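Local coordinates for hexapeptide transferase family protein (Anaplasma phagocytophilum, PDB 3IXC) that binds magnesium ions between the subunits of a trimer and may act as a transferase of the hexapeptide-repeat type, at residues 132-137 against 150-155; 37-42 against 54-59; 80-85 against 104-109; 125-130 against 143-148; 118-123 against 174-179. All blocks are in the same frame, centred on the assembly; numbering follows the deposited sequence.

Contact 1 of 5, residues 132-137 against 150-155; sequences VMEEGS and IVKSGE
Met133 and Val151 run out together from adjacent strands on the face that packs against Leu145, and with Ser137 they form the buried, close-packed half of the contact. Val151 CG2 rests 4.0 Å from Met133 CG, while its other methyl, CG1, comes within 3.6 Å of Ser137 CB. The parallel strands exchange backbone bonds, Val151 N to Val132 O and Glu134 N to Val151 O, the second 2.8 Å long and nearly straight at 171°. A chi1 of 62° tucks the Ser137 hydroxyl over its own backbone, where OG reaches Glu134 O at 2.7 Å and braces the type II turn from Glu134 to Ser137.

The other side is open to solvent. Exposed Ile150, built in two positions, sets CD1 3.7 Å from Val132 CB, and the Glu134 chain runs out alongside exposed Lys152. Glu134 OE2 and Lys152 NZ stay 6.5 Å apart, too far to pair. Instead, Glu134 OE1 takes Ser153 N at 3.1 Å on its anti side, somewhat out of the carboxylate plane. Ser153 OG donates to a lone pair of Glu135 O, 2.7 Å away. Gly154 N reaches Gly136 O from above its carbonyl plane. Apolar carbons thus fill the inward face, whereas at the exposed corner two stacked type II turns of the beta-helix are joined by hydroxyl, carboxylate and peptide hydrogen bonds rather than by paired charges.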
# COMPACT_ATOMS: atom_id res chain seq x y z
N VAL A 132 16.46 13.20 -4.28
CA VAL A 132 17.49 13.09 -3.25
C VAL A 132 16.96 13.73 -1.98
O VAL A 132 16.43 14.83 -2.02
CB VAL A 132 18.80 13.81 -3.67
CG1 VAL A 132 19.82 13.82 -2.51
CG2 VAL A 132 19.41 13.17 -4.91
N MET A 133 17.10 13.02 -0.86
CA MET A 133 16.96 13.65 0.44
C MET A 133 18.35 13.72 1.06
O MET A 133 19.03 12.71 1.22
CB MET A 133 16.00 12.87 1.34
CG MET A 133 14.56 12.95 0.85
SD MET A 133 13.39 12.12 1.94
CE MET A 133 13.45 13.20 3.37
N GLU A 134 18.79 14.94 1.36
CA GLU A 134 20.08 15.11 2.02
C GLU A 134 20.01 14.60 3.46
O GLU A 134 18.92 14.34 3.99
CB GLU A 134 20.52 16.57 1.99
CG GLU A 134 20.77 17.08 0.56
CD GLU A 134 21.38 18.46 0.53
OE1 GLU A 134 21.36 19.17 1.56
OE2 GLU A 134 21.89 18.84 -0.56
N GLU A 135 21.17 14.42 4.08
CA GLU A 135 21.23 13.98 5.47
C GLU A 135 20.31 14.84 6.34
O GLU A 135 20.27 16.06 6.20
CB GLU A 135 22.69 14.07 5.96
CG GLU A 135 22.90 13.88 7.47
CD GLU A 135 22.57 15.12 8.29
OE1 GLU A 135 22.89 16.26 7.86
OE2 GLU A 135 21.99 14.96 9.39
N GLY A 136 19.55 14.20 7.23
CA GLY A 136 18.78 14.95 8.23
C GLY A 136 17.70 15.85 7.67
O GLY A 136 17.50 16.97 8.15
N SER A 137 16.99 15.35 6.66
CA SER A 137 15.86 16.04 6.04
C SER A 137 14.60 15.20 6.21
O SER A 137 14.67 14.02 6.56
CB SER A 137 16.14 16.30 4.55
OG SER A 137 16.30 15.08 3.83
N ILE A 150 15.45 17.84 -4.79
CA ILE A 150 16.43 17.71 -3.72
C ILE A 150 15.92 18.36 -2.43
O ILE A 150 15.73 19.58 -2.38
CB ILE A 150 17.79 18.37 -4.10
CG1 ILE A 150 18.15 18.13 -5.57
CG2 ILE A 150 18.90 17.89 -3.16
CD1 ILE A 150 18.53 16.71 -5.90
N VAL A 151 15.70 17.54 -1.40
CA VAL A 151 15.32 18.04 -0.08
C VAL A 151 16.62 18.28 0.69
O VAL A 151 17.39 17.35 0.92
CB VAL A 151 14.42 17.04 0.69
CG1 VAL A 151 13.96 17.62 2.03
CG2 VAL A 151 13.20 16.62 -0.16
N LYS A 152 16.88 19.53 1.07
CA LYS A 152 18.15 19.86 1.72
C LYS A 152 18.11 19.56 3.21
O LYS A 152 17.03 19.49 3.82
CB LYS A 152 18.54 21.31 1.47
CG LYS A 152 18.85 21.61 0.01
CD LYS A 152 19.21 23.08 -0.19
CE LYS A 152 19.52 23.37 -1.65
NZ LYS A 152 19.74 24.82 -1.89
N SER A 153 19.29 19.38 3.80
CA SER A 153 19.42 19.09 5.23
C SER A 153 18.66 20.09 6.09
O SER A 153 18.77 21.31 5.88
CB SER A 153 20.89 19.06 5.64
OG SER A 153 21.58 18.03 4.96
N GLY A 154 17.90 19.57 7.04
CA GLY A 154 17.14 20.39 7.97
C GLY A 154 15.78 20.83 7.45
O GLY A 154 14.99 21.37 8.21
N GLU A 155 15.52 20.59 6.16
CA GLU A 155 14.24 20.99 5.57
C GLU A 155 13.14 19.95 5.76
O GLU A 155 13.40 18.74 5.75
CB GLU A 155 14.37 21.30 4.08
CG GLU A 155 15.37 22.40 3.76
CD GLU A 155 15.44 22.75 2.27
OE1 GLU A 155 15.01 21.93 1.43
OE2 GLU A 155 15.95 23.84 1.96

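Contact 2 of 5, residues 37-42 against 54-59; sequences DSTAFI and IGKNAS
Asp37 and Lys56 run side by side where two successive coils of the left-handed parallel beta-helix turn a corner, a type I turn (Asp37 to Ala40) stacked on a type II turn (Gly55 to Ala58). Asp37 is joined to the next coil by its backbone N, which donates to Ile54 O. Its CB sits 3.6 Å from Gly55 C. With CG anti to the backbone N (chi1 -166°), the carboxylate is laid along Lys56, CG touching Lys56 CA at 3.5 Å. Both oxygens graze Lys56, OD2 passing its CB at 3.8 Å. In addition OD1 takes Thr39 N on its anti lone pair, forming an Asx turn, and Thr39 OG1 from above the carboxylate plane at 2.7 Å. The same Thr39 OG1 accepts Asn57 N at 2.9 Å, so one hydroxyl relays the bond from carboxylate to the neighbouring turn. Asn57 OD1 is held by Arg188 of the C-terminal helix. Inward, Ala40 CB packs on Ile54 CG2 at 3.7 Å, and beyond it Phe41 N donates to Ala58 O to begin the parallel pairing. Phe41 meets Trp61, Tyr190 and that helix, and at the edge of its ring, near the plane, Ser59 CB stands 4.0 Å from Phe41 CD2.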
# COMPACT_ATOMS: atom_id res chain seq x y z
N ASP A 37 22.94 -8.38 6.89
CA ASP A 37 23.66 -8.46 8.16
C ASP A 37 22.85 -9.32 9.14
O ASP A 37 21.62 -9.22 9.20
CB ASP A 37 23.88 -7.05 8.72
CG ASP A 37 24.90 -7.01 9.85
OD1 ASP A 37 24.58 -7.43 10.98
OD2 ASP A 37 26.03 -6.54 9.62
N SER A 38 23.54 -10.17 9.89
CA SER A 38 22.88 -11.08 10.83
C SER A 38 22.10 -10.37 11.95
O SER A 38 21.23 -10.97 12.58
CB SER A 38 23.89 -12.06 11.43
OG SER A 38 24.81 -11.38 12.26
N THR A 39 22.41 -9.09 12.18
CA THR A 39 21.75 -8.32 13.23
C THR A 39 20.52 -7.58 12.72
O THR A 39 19.81 -6.94 13.50
CB THR A 39 22.71 -7.31 13.91
OG1 THR A 39 23.11 -6.31 12.96
CG2 THR A 39 23.94 -8.01 14.48
N ALA A 40 20.28 -7.64 11.41
CA ALA A 40 19.09 -7.01 10.85
C ALA A 40 17.85 -7.85 11.14
O ALA A 40 17.91 -9.09 11.13
CB ALA A 40 19.25 -6.79 9.34
N PHE A 41 16.74 -7.17 11.43
CA PHE A 41 15.45 -7.84 11.53
C PHE A 41 14.77 -7.84 10.18
O PHE A 41 14.59 -6.78 9.56
CB PHE A 41 14.56 -7.15 12.57
CG PHE A 41 13.12 -7.62 12.53
CD1 PHE A 41 12.79 -8.92 12.92
CD2 PHE A 41 12.11 -6.78 12.09
CE1 PHE A 41 11.46 -9.36 12.89
CE2 PHE A 41 10.79 -7.20 12.05
CZ PHE A 41 10.45 -8.49 12.45
N ILE A 42 14.39 -9.03 9.71
CA ILE A 42 13.60 -9.15 8.48
C ILE A 42 12.31 -9.88 8.80
O ILE A 42 12.33 -11.06 9.20
CB ILE A 42 14.36 -9.95 7.39
CG1 ILE A 42 15.82 -9.48 7.25
CG2 ILE A 42 13.59 -9.89 6.07
CD1 ILE A 42 16.00 -8.05 6.75
N ILE A 54 21.60 -5.14 3.11
CA ILE A 54 20.92 -4.69 4.33
C ILE A 54 21.93 -4.62 5.48
O ILE A 54 22.52 -5.66 5.84
CB ILE A 54 19.78 -5.67 4.74
CG1 ILE A 54 18.79 -5.92 3.60
CG2 ILE A 54 19.04 -5.16 5.99
CD1 ILE A 54 17.95 -4.71 3.25
N GLY A 55 22.13 -3.44 6.05
CA GLY A 55 23.15 -3.22 7.08
C GLY A 55 22.80 -3.64 8.49
O GLY A 55 21.67 -4.05 8.78
N LYS A 56 23.80 -3.52 9.36
CA LYS A 56 23.69 -3.81 10.79
C LYS A 56 22.48 -3.12 11.43
O LYS A 56 22.28 -1.92 11.23
CB LYS A 56 24.99 -3.38 11.48
CG LYS A 56 24.95 -3.27 12.98
CD LYS A 56 26.33 -2.87 13.50
CE LYS A 56 26.33 -2.67 15.01
NZ LYS A 56 27.71 -2.36 15.51
N ASN A 57 21.70 -3.87 12.19
CA ASN A 57 20.59 -3.32 12.99
C ASN A 57 19.46 -2.69 12.19
O ASN A 57 18.62 -2.00 12.76
CB ASN A 57 21.09 -2.30 14.03
CG ASN A 57 21.98 -2.94 15.09
OD1 ASN A 57 21.87 -4.14 15.40
ND2 ASN A 57 22.87 -2.13 15.66
N ALA A 58 19.44 -2.89 10.87
CA ALA A 58 18.30 -2.45 10.07
C ALA A 58 17.08 -3.30 10.40
O ALA A 58 17.20 -4.38 10.97
CB ALA A 58 18.62 -2.52 8.58
N SER A 59 15.90 -2.80 10.05
CA SER A 59 14.67 -3.56 10.24
C SER A 59 13.75 -3.36 9.04
O SER A 59 13.44 -2.23 8.65
CB SER A 59 13.98 -3.23 11.58
OG SER A 59 13.73 -1.84 11.75

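Contact 3 of 5, residues 80-85 against 104-109; sequences NIQDNT and IGHSCI. With MG (magnesium ion), chain B.
Matching first torsions in Asp83 (chi1 -37°) and His106 (chi1 -41°) send carboxylate and imidazole out alongside each other, which brings OD2 to the ring edge at ND1. His106 ND1 donates to Asp83 OD2 over 2.8 Å; the oxygen lies in the ring plane, but the bond is bent, 136° at the hydrogen, and meets the anti side of OD2 tilted from the carboxylate plane. This bond helps fix the ring's rotation and leaves NE2 facing the magnesium ion, 2.4 Å away. His88 and His111 of the second subunit complete the histidine ligands, and Arg67 of that subunit forms a salt bridge with Asp83 OD2.

Gln82 comes over the imidazole instead, its OE1 3.2 Å above the ring centre. A water bound to the metal at 2.0 Å donates to that same Gln82 OE1, and a second water also donates to it. Asn80 orients Gln82, which holds the metal-bound water, by accepting Gln82 NE2 on its OD1 at 3.0 Å. Along the turn, Ser107 N donates to Asp83 O, and Thr85 OG1 accepts Cys108 N at 3.0 Å.

Strand 80-81 is paired in parallel with strands 59-60 and 103-104. Ile81 and Ile104 stand together against Ile98 of strand 96-98 inside the beta-helix, Tyr183 of helix 170-188 covers Asn80 and Gln82, and Val86 of the second subunit packs on His106 and Ser107.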
# COMPACT_ATOMS: atom_id res chain seq x y z
N ASN A 80 15.11 1.70 9.34
CA ASN A 80 13.85 0.95 9.32
C ASN A 80 13.06 1.26 8.05
O ASN A 80 12.97 2.42 7.62
CB ASN A 80 13.02 1.20 10.59
CG ASN A 80 12.59 2.65 10.75
OD1 ASN A 80 11.54 3.06 10.26
ND2 ASN A 80 13.41 3.44 11.43
N ILE A 81 12.55 0.22 7.41
CA ILE A 81 11.66 0.38 6.26
C ILE A 81 10.35 -0.30 6.64
O ILE A 81 10.26 -1.53 6.69
CB ILE A 81 12.27 -0.22 4.98
CG1 ILE A 81 13.66 0.37 4.74
CG2 ILE A 81 11.33 0.03 3.79
CD1 ILE A 81 14.37 -0.13 3.48
N GLN A 82 9.35 0.52 6.92
CA GLN A 82 8.14 0.04 7.60
C GLN A 82 7.16 -0.66 6.65
O GLN A 82 7.38 -0.73 5.43
CB GLN A 82 7.49 1.19 8.36
CG GLN A 82 8.34 1.67 9.53
CD GLN A 82 7.80 2.92 10.16
OE1 GLN A 82 6.59 3.16 10.15
NE2 GLN A 82 8.70 3.74 10.73
N ASP A 83 6.09 -1.18 7.25
CA ASP A 83 5.25 -2.22 6.67
C ASP A 83 4.65 -1.84 5.33
O ASP A 83 4.19 -0.71 5.14
CB ASP A 83 4.13 -2.59 7.64
CG ASP A 83 4.59 -2.56 9.08
OD1 ASP A 83 4.75 -3.65 9.69
OD2 ASP A 83 4.83 -1.44 9.60
N ASN A 84 4.66 -2.81 4.42
CA ASN A 84 4.04 -2.68 3.09
C ASN A 84 4.69 -1.63 2.18
O ASN A 84 4.11 -1.27 1.17
CB ASN A 84 2.51 -2.44 3.22
CG ASN A 84 1.76 -3.71 3.60
OD1 ASN A 84 2.35 -4.77 3.77
ND2 ASN A 84 0.43 -3.61 3.71
N THR A 85 5.88 -1.16 2.54
CA THR A 85 6.64 -0.29 1.63
C THR A 85 7.21 -1.10 0.45
O THR A 85 7.57 -2.26 0.61
CB THR A 85 7.76 0.43 2.40
OG1 THR A 85 7.16 1.41 3.24
CG2 THR A 85 8.75 1.13 1.46
N ILE A 104 11.74 5.08 7.20
CA ILE A 104 10.77 5.09 6.11
C ILE A 104 9.45 4.54 6.64
O ILE A 104 9.37 3.39 7.08
CB ILE A 104 11.28 4.29 4.88
CG1 ILE A 104 12.51 4.98 4.29
CG2 ILE A 104 10.17 4.18 3.80
CD1 ILE A 104 13.55 4.02 3.74
N GLY A 105 8.43 5.39 6.62
CA GLY A 105 7.13 5.05 7.18
C GLY A 105 6.36 3.99 6.41
O GLY A 105 6.79 3.53 5.34
N HIS A 106 5.22 3.59 6.96
CA HIS A 106 4.44 2.50 6.34
C HIS A 106 4.02 2.87 4.93
O HIS A 106 3.72 4.03 4.65
CB HIS A 106 3.15 2.20 7.12
CG HIS A 106 3.32 2.22 8.61
ND1 HIS A 106 3.83 1.15 9.32
CD2 HIS A 106 3.03 3.18 9.53
CE1 HIS A 106 3.85 1.45 10.61
NE2 HIS A 106 3.37 2.68 10.76
N SER A 107 3.98 1.86 4.07
CA SER A 107 3.31 1.96 2.77
C SER A 107 3.84 3.10 1.90
O SER A 107 3.08 3.82 1.24
CB SER A 107 1.79 2.07 2.97
OG SER A 107 1.32 0.95 3.69
N CYS A 108 5.16 3.28 1.94
CA CYS A 108 5.83 4.19 1.03
C CYS A 108 6.15 3.49 -0.29
O CYS A 108 6.08 2.27 -0.37
CB CYS A 108 7.12 4.73 1.65
SG CYS A 108 6.79 5.96 2.95
N ILE A 109 6.48 4.27 -1.32
CA ILE A 109 7.02 3.72 -2.55
C ILE A 109 8.30 4.51 -2.83
O ILE A 109 8.25 5.74 -2.93
CB ILE A 109 6.06 3.85 -3.77
CG1 ILE A 109 4.64 3.39 -3.42
CG2 ILE A 109 6.60 3.01 -4.95
CD1 ILE A 109 3.59 3.78 -4.49
MG MG B . 3.94 3.45 12.91
O HOH W 1 5.24 5.49 9.90
O HOH W 2 5.89 3.59 13.18
O HOH W 3 3.62 0.76 -0.71

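Contact 4 of 5, residues 125-130 against 143-148; sequences SIVMDR and SLLTRG
Val127 and Leu145 share the apolar centre, Val127 CG1 4.1 Å from Leu145 CD2, with Leu139 of strand 138-139 packed on both. On the other face of the sheet a chi1 of 169° carries Leu144 CD1, in one of two conformers, to 3.7 Å from Ile126 CB. Here the third subunit closes in, its Met123 on Ile126 and its Ala141 on Leu144, so one face belongs to the core of the coil and the other to the trimer interface. Met128 lays CB and CG over Leu145 O and the start of the Arg147 chain, with Met123 of the third subunit against it too.

The two segments run almost exactly parallel, 1° apart end to end. Backbone bonds step between them from Ile126 N to Ser143 O, from Leu145 N to Ile126 O at 2.8 Å, and from Met128 N to Leu145 O at 2.9 Å. At the corner before the strands Ser125 OG is gripped twice: it accepts Ser143 N at 3.1 Å and is also hydrogen-bonded to Gly122 O.

Past the strands the chemistry turns polar. Gly148 N meets Asp129 O at 3.2 Å. Asp129 OD2 stands over one face of the Arg147 guanidinium, 3.5 Å from NH2, a purely electrostatic pairing with the oxygen well out of the guanidinium plane. Because Arg147 is built in two conformers, that pairing is provisional. Asp129 also packs on His111, a magnesium ligand. Parallel strands stacked coil on coil, with aliphatic side chains inside, fit the left-handed beta-helix of the hexapeptide-repeat family to which this protein belongs.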
# COMPACT_ATOMS: atom_id res chain seq x y z
N SER A 125 4.24 8.04 1.64
CA SER A 125 4.93 8.92 0.67
C SER A 125 5.48 8.15 -0.52
O SER A 125 5.75 6.95 -0.44
CB SER A 125 6.06 9.70 1.35
OG SER A 125 5.56 10.60 2.32
N ILE A 126 5.66 8.87 -1.62
CA ILE A 126 6.22 8.33 -2.86
C ILE A 126 7.44 9.18 -3.18
O ILE A 126 7.35 10.41 -3.19
CB ILE A 126 5.21 8.42 -4.02
CG1 ILE A 126 3.93 7.63 -3.69
CG2 ILE A 126 5.85 7.92 -5.33
CD1 ILE A 126 2.81 7.80 -4.74
N VAL A 127 8.58 8.53 -3.40
CA VAL A 127 9.82 9.23 -3.76
C VAL A 127 10.23 8.71 -5.13
O VAL A 127 10.49 7.51 -5.30
CB VAL A 127 10.94 9.01 -2.72
CG1 VAL A 127 12.19 9.81 -3.10
CG2 VAL A 127 10.46 9.43 -1.33
N MET A 128 10.29 9.62 -6.11
CA MET A 128 10.46 9.26 -7.52
C MET A 128 11.94 9.17 -7.93
O MET A 128 12.83 9.60 -7.19
CB MET A 128 9.73 10.25 -8.43
CG MET A 128 8.23 10.39 -8.17
SD MET A 128 7.20 9.05 -8.78
CE MET A 128 7.37 9.26 -10.55
N ASP A 129 12.16 8.62 -9.13
CA ASP A 129 13.50 8.45 -9.70
C ASP A 129 14.33 9.72 -9.60
O ASP A 129 13.86 10.82 -9.91
CB ASP A 129 13.40 8.02 -11.18
CG ASP A 129 13.19 6.51 -11.36
OD1 ASP A 129 13.21 5.75 -10.37
OD2 ASP A 129 13.01 6.08 -12.52
N ARG A 130 15.57 9.57 -9.15
CA ARG A 130 16.55 10.66 -9.10
C ARG A 130 16.30 11.69 -8.00
O ARG A 130 17.11 12.60 -7.82
CB ARG A 130 16.72 11.35 -10.47
CG ARG A 130 17.25 10.45 -11.58
CD ARG A 130 17.44 11.22 -12.90
NE ARG A 130 16.18 11.47 -13.59
CZ ARG A 130 15.53 12.63 -13.59
NH1 ARG A 130 16.02 13.68 -12.93
NH2 ARG A 130 14.39 12.75 -14.26
N SER A 143 3.42 12.55 1.18
CA SER A 143 4.06 13.40 0.17
C SER A 143 4.36 12.66 -1.12
O SER A 143 4.47 11.43 -1.12
CB SER A 143 5.38 13.96 0.70
OG SER A 143 5.19 14.76 1.85
N LEU A 144 4.48 13.42 -2.20
CA LEU A 144 4.90 12.90 -3.50
C LEU A 144 6.11 13.71 -3.95
O LEU A 144 5.95 14.83 -4.48
CB LEU A 144 3.76 13.01 -4.51
CG LEU A 144 4.07 12.74 -5.99
CD1 LEU A 144 4.63 11.34 -6.19
CD2 LEU A 144 2.84 12.95 -6.86
N LEU A 145 7.31 13.17 -3.73
CA LEU A 145 8.54 13.87 -4.10
C LEU A 145 8.91 13.48 -5.52
O LEU A 145 9.27 12.33 -5.79
CB LEU A 145 9.68 13.52 -3.12
CG LEU A 145 10.99 14.31 -3.31
CD1 LEU A 145 10.77 15.81 -3.10
CD2 LEU A 145 12.06 13.80 -2.35
N THR A 146 8.81 14.45 -6.43
CA THR A 146 8.88 14.16 -7.87
C THR A 146 10.32 14.02 -8.37
O THR A 146 11.27 14.29 -7.63
CB THR A 146 8.08 15.19 -8.69
OG1 THR A 146 8.59 16.51 -8.44
CG2 THR A 146 6.60 15.14 -8.30
N ARG A 147 10.47 13.60 -9.63
CA ARG A 147 11.78 13.23 -10.15
C ARG A 147 12.81 14.35 -10.04
O ARG A 147 12.56 15.50 -10.41
CB ARG A 147 11.68 12.68 -11.58
CG ARG A 147 11.09 11.27 -11.66
CD ARG A 147 11.20 10.70 -13.07
NE ARG A 147 10.72 9.32 -13.16
CZ ARG A 147 10.73 8.60 -14.27
NH1 ARG A 147 11.19 9.12 -15.40
NH2 ARG A 147 10.27 7.36 -14.27
N GLY A 148 13.97 14.00 -9.49
CA GLY A 148 15.11 14.91 -9.43
C GLY A 148 15.10 15.99 -8.37
O GLY A 148 16.05 16.77 -8.27
O HOH W 4 10.03 7.18 -10.82

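Contact 5 of 5, residues 118-123 against 174-179; sequences NAFVGM and LYLQKS
Asn118 ND2 is held by two carbonyl oxygens, Gln177 OE1 on the C-terminal helix and the backbone oxygen of Phe101. The bond to Gln177 OE1 is 2.9 Å long and nearly straight at 172°. The acceptor lies in the amide plane of Asn118, while the donor is tilted from the plane of the Gln177 carbonyl, the two amides being turned steeply against each other. The Gln177 chain bends at its second torsion (chi2 64°), which swings OE1 round to the asparagine.

Beside this amide pair the contact is apolar. Leu176 lies against the Asn118 peptide, its CB 3.6 Å from Asn118 O. That buried oxygen has no hydrogen-bond partner and is bordered by leucine carbons. Leu176 CD2 also meets Phe120 CB at 3.6 Å and thus fits between the turn and the strand that follows.

The phenyl group extends toward the helix. Phe120 CE1 touches Tyr175 CE2 at 3.6 Å, and the rings meet obliquely, planes at 48°. Ser179, one helical turn after Tyr175, brings OG to 3.6 Å from Phe120 CE1, and this hydroxyl is itself hydrogen-bonded to Thr103 OG1.

Strand 120-121 runs between strands 103-104 and 138-139, and helix 170-188 lies along the outside of that sheet, one flat side of the left-handed beta-helix, where Leu176 also reaches Gly136 in the next coil.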
# COMPACT_ATOMS: atom_id res chain seq x y z
N ASN A 118 19.85 9.69 8.45
CA ASN A 118 18.84 10.37 9.27
C ASN A 118 17.72 11.03 8.48
O ASN A 118 16.98 11.84 9.04
CB ASN A 118 19.47 11.43 10.19
CG ASN A 118 20.12 10.86 11.46
OD1 ASN A 118 21.04 11.46 11.99
ND2 ASN A 118 19.60 9.74 11.98
N ALA A 119 17.58 10.70 7.19
CA ALA A 119 16.38 11.11 6.43
C ALA A 119 15.14 10.45 7.04
O ALA A 119 15.22 9.34 7.59
CB ALA A 119 16.51 10.74 4.96
N PHE A 120 14.01 11.13 6.94
CA PHE A 120 12.76 10.65 7.54
C PHE A 120 11.68 10.81 6.48
O PHE A 120 11.37 11.93 6.06
CB PHE A 120 12.42 11.45 8.80
CG PHE A 120 11.26 10.91 9.61
CD1 PHE A 120 11.49 10.32 10.85
CD2 PHE A 120 9.95 11.01 9.14
CE1 PHE A 120 10.43 9.82 11.62
CE2 PHE A 120 8.87 10.51 9.91
CZ PHE A 120 9.11 9.92 11.15
N VAL A 121 11.13 9.69 6.04
CA VAL A 121 10.09 9.70 5.01
C VAL A 121 8.77 9.33 5.67
O VAL A 121 8.58 8.20 6.12
CB VAL A 121 10.40 8.70 3.87
CG1 VAL A 121 9.31 8.75 2.80
CG2 VAL A 121 11.75 9.01 3.24
N GLY A 122 7.86 10.31 5.73
CA GLY A 122 6.56 10.12 6.37
C GLY A 122 5.77 9.01 5.69
O GLY A 122 5.90 8.81 4.49
N MET A 123 4.98 8.29 6.48
CA MET A 123 4.16 7.19 5.96
C MET A 123 3.34 7.60 4.74
O MET A 123 2.86 8.74 4.65
CB MET A 123 3.25 6.65 7.05
CG MET A 123 2.22 7.65 7.58
SD MET A 123 1.43 6.96 9.03
CE MET A 123 0.33 8.24 9.54
N LEU A 174 15.96 16.38 16.51
CA LEU A 174 16.32 15.35 17.49
C LEU A 174 15.61 14.03 17.21
O LEU A 174 16.17 12.95 17.43
CB LEU A 174 16.00 15.82 18.91
CG LEU A 174 16.90 16.94 19.45
CD1 LEU A 174 16.32 17.48 20.75
CD2 LEU A 174 18.33 16.43 19.67
N TYR A 175 14.37 14.11 16.74
CA TYR A 175 13.57 12.91 16.50
C TYR A 175 14.10 12.04 15.37
O TYR A 175 13.79 10.86 15.30
CB TYR A 175 12.09 13.25 16.26
CG TYR A 175 11.19 12.02 16.27
CD1 TYR A 175 10.97 11.30 17.45
CD2 TYR A 175 10.58 11.57 15.10
CE1 TYR A 175 10.16 10.15 17.46
CE2 TYR A 175 9.77 10.43 15.10
CZ TYR A 175 9.56 9.73 16.28
OH TYR A 175 8.75 8.62 16.26
N LEU A 176 14.90 12.62 14.47
CA LEU A 176 15.43 11.83 13.36
C LEU A 176 16.25 10.65 13.89
O LEU A 176 16.02 9.49 13.51
CB LEU A 176 16.26 12.69 12.42
CG LEU A 176 15.56 13.93 11.85
CD1 LEU A 176 16.57 14.82 11.12
CD2 LEU A 176 14.39 13.57 10.92
N GLN A 177 17.19 10.93 14.79
CA GLN A 177 17.99 9.86 15.38
C GLN A 177 17.18 9.02 16.36
O GLN A 177 17.33 7.80 16.40
CB GLN A 177 19.27 10.39 16.04
CG GLN A 177 20.22 9.30 16.60
CD GLN A 177 20.82 8.37 15.54
OE1 GLN A 177 20.89 8.70 14.35
NE2 GLN A 177 21.29 7.20 15.98
N LYS A 178 16.31 9.67 17.14
CA LYS A 178 15.49 8.95 18.11
C LYS A 178 14.57 7.92 17.46
O LYS A 178 14.47 6.79 17.94
CB LYS A 178 14.68 9.92 18.98
CG LYS A 178 14.01 9.29 20.19
CD LYS A 178 15.02 8.63 21.13
CE LYS A 178 14.31 7.98 22.31
NZ LYS A 178 14.88 6.63 22.59
N SER A 179 13.91 8.30 16.37
CA SER A 179 13.07 7.36 15.62
C SER A 179 13.84 6.11 15.23
O SER A 179 13.35 4.99 15.42
CB SER A 179 12.52 8.03 14.35
OG SER A 179 11.74 7.12 13.61

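In the fold
All five contacts belong to one left-handed beta-helix: contacts 1 to 4 join neighbouring coils, while contact 5 fastens the C-terminal helix to the side of the sheet. Contact 3 is the most buried and the only one to hold a metal ligand, Asp83 and His106 being shared with a second subunit. Contacts 1, 2, 4 and 5 are partly buried. Contacts 2, 3 and 5 reach the same sheet, whereas contacts 1 and 4 share the last coils, meeting at Val151 and Leu145. Contacts 3 and 4 both touch the third subunit. Backbone pairing runs through contacts 1 to 4, joined in contact 3 by side-chain and metal bonds; contact 5 relies on side chains.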